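Local coordinates for protein glycosyl hydrolase family 26 (PDB 4ZXO) that probably hydrolyses beta-mannosidic linkages in the backbone of galactomannan as a GH26 beta-mannanase, helping a gut bacterium to use this polysaccharide, at residues G66-G71 with L100-R105. Sequence-based numbering, arbitrary orientation.
Sequences GEIELG and LSWHVR
Two neighbouring loops at the C-terminal ends of parallel strands in the GH26 TIM barrel are joined here chiefly through the carboxylate of the buried Glu69, which meets Trp102 and Arg105. Such barrels have their active site at this end, and the loops after strands 60-64 and 97-101 show how one acidic side chain can take a donor from the neighbouring loop on each of its oxygens. The indole NE1 of Trp102 donates to OE1 of Glu69 at 2.9 Å, the oxygen lying close to the ring plane, while the backbone N of Arg105 reaches OE2 of Glu69 at 2.9 Å in a nearly straight bond (170°). Both donors approach from above the carboxylate plane. With the Glu69 chain bent at chi2 (-82°), its carboxylate sits between the indole and the Arg105 amide; OE2 also lies 3.7 Å from CG2 of Val104. Replacing Glu69 by a leucine would probably leave the indole N-H of Trp102 and the amide of Arg105 without their acceptor. Farther out, Leu70 packs its CD1 on the CG of Arg105, whose guanidinium bonds through NH2 to the carbonyl of Gly110. The long salt bridge from NH1 of Arg105 to OE2 of Glu67 (3.8 Å) is supplemented by a water that donates to that OE2 and accepts from NH1.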
# COMPACT_ATOMS: atom_id res chain seq x y z
N GLY A 66 -10.66 -3.24 4.75
CA GLY A 66 -11.93 -3.64 4.18
C GLY A 66 -12.81 -4.29 5.23
O GLY A 66 -12.37 -5.18 5.98
N GLU A 67 -14.06 -3.81 5.26
CA GLU A 67 -15.17 -4.20 6.19
C GLU A 67 -15.12 -3.47 7.51
O GLU A 67 -16.04 -3.61 8.31
CB GLU A 67 -15.28 -5.72 6.40
CG GLU A 67 -15.53 -6.45 5.08
CD GLU A 67 -15.90 -7.90 5.26
OE1 GLU A 67 -16.23 -8.34 6.39
OE2 GLU A 67 -15.92 -8.62 4.26
N ILE A 68 -14.13 -2.60 7.76
CA ILE A 68 -14.24 -1.75 8.95
C ILE A 68 -15.50 -0.94 8.89
O ILE A 68 -16.13 -0.66 9.95
CB ILE A 68 -12.98 -0.86 9.16
CG1 ILE A 68 -12.91 -0.40 10.66
CG2 ILE A 68 -12.97 0.32 8.15
CD1 ILE A 68 -11.54 -0.02 11.09
N GLU A 69 -15.93 -0.59 7.67
CA GLU A 69 -17.12 0.23 7.47
C GLU A 69 -18.39 -0.47 7.94
O GLU A 69 -19.43 0.21 8.13
CB GLU A 69 -17.27 0.58 5.99
CG GLU A 69 -17.33 -0.63 5.02
CD GLU A 69 -15.97 -1.22 4.64
OE1 GLU A 69 -14.93 -0.85 5.24
OE2 GLU A 69 -15.95 -2.11 3.73
N LEU A 70 -18.35 -1.81 8.04
CA LEU A 70 -19.50 -2.58 8.52
C LEU A 70 -19.62 -2.61 10.03
O LEU A 70 -20.61 -3.14 10.57
CB LEU A 70 -19.44 -3.99 8.02
CG LEU A 70 -19.38 -4.13 6.50
CD1 LEU A 70 -19.42 -5.60 6.07
CD2 LEU A 70 -20.51 -3.42 5.80
N GLY A 71 -18.67 -2.06 10.75
CA GLY A 71 -18.80 -1.99 12.21
C GLY A 71 -18.51 -3.28 12.97
O GLY A 71 -18.78 -3.39 14.19
N LEU A 100 -1.79 1.03 4.65
CA LEU A 100 -3.12 0.39 4.76
C LEU A 100 -3.88 0.57 3.46
O LEU A 100 -3.96 1.72 2.96
CB LEU A 100 -3.95 1.02 5.89
CG LEU A 100 -3.29 0.78 7.25
CD1 LEU A 100 -4.03 1.64 8.29
CD2 LEU A 100 -3.37 -0.68 7.69
N SER A 101 -4.38 -0.52 2.91
CA SER A 101 -5.30 -0.43 1.79
C SER A 101 -6.74 -0.59 2.29
O SER A 101 -6.96 -0.84 3.48
CB SER A 101 -4.96 -1.48 0.73
OG SER A 101 -4.74 -2.73 1.34
N TRP A 102 -7.71 -0.44 1.40
CA TRP A 102 -9.11 -0.45 1.84
C TRP A 102 -9.97 -1.09 0.77
O TRP A 102 -10.51 -0.38 -0.12
CB TRP A 102 -9.61 1.01 2.10
CG TRP A 102 -10.93 1.08 2.82
CD1 TRP A 102 -11.54 0.10 3.57
CD2 TRP A 102 -11.79 2.21 2.86
NE1 TRP A 102 -12.75 0.57 4.06
CE2 TRP A 102 -12.93 1.85 3.63
CE3 TRP A 102 -11.74 3.48 2.28
CZ2 TRP A 102 -14.00 2.73 3.86
CZ3 TRP A 102 -12.80 4.38 2.52
CH2 TRP A 102 -13.93 3.99 3.33
N HIS A 103 -10.10 -2.41 0.84
CA HIS A 103 -11.03 -3.07 -0.08
C HIS A 103 -12.47 -2.93 0.47
O HIS A 103 -13.06 -3.88 1.06
CB HIS A 103 -10.64 -4.55 -0.28
CG HIS A 103 -9.46 -4.75 -1.16
ND1 HIS A 103 -8.15 -4.56 -0.73
CD2 HIS A 103 -9.37 -5.20 -2.43
CE1 HIS A 103 -7.32 -4.88 -1.72
NE2 HIS A 103 -8.04 -5.26 -2.77
N VAL A 104 -13.00 -1.73 0.29
CA VAL A 104 -14.28 -1.33 0.88
C VAL A 104 -15.45 -1.97 0.14
O VAL A 104 -15.43 -2.16 -1.10
CB VAL A 104 -14.38 0.22 0.87
CG1 VAL A 104 -14.13 0.81 -0.54
CG2 VAL A 104 -15.64 0.80 1.50
N ARG A 105 -16.47 -2.32 0.93
CA ARG A 105 -17.69 -2.88 0.40
C ARG A 105 -18.37 -1.91 -0.58
O ARG A 105 -18.10 -0.69 -0.61
CB ARG A 105 -18.66 -3.20 1.55
CG ARG A 105 -18.15 -4.17 2.60
CD ARG A 105 -17.98 -5.61 2.13
NE ARG A 105 -19.28 -6.22 1.76
CZ ARG A 105 -19.43 -7.48 1.41
NH1 ARG A 105 -18.41 -8.30 1.44
NH2 ARG A 105 -20.63 -7.95 1.07
O HOH W 1 -15.44 -7.99 1.62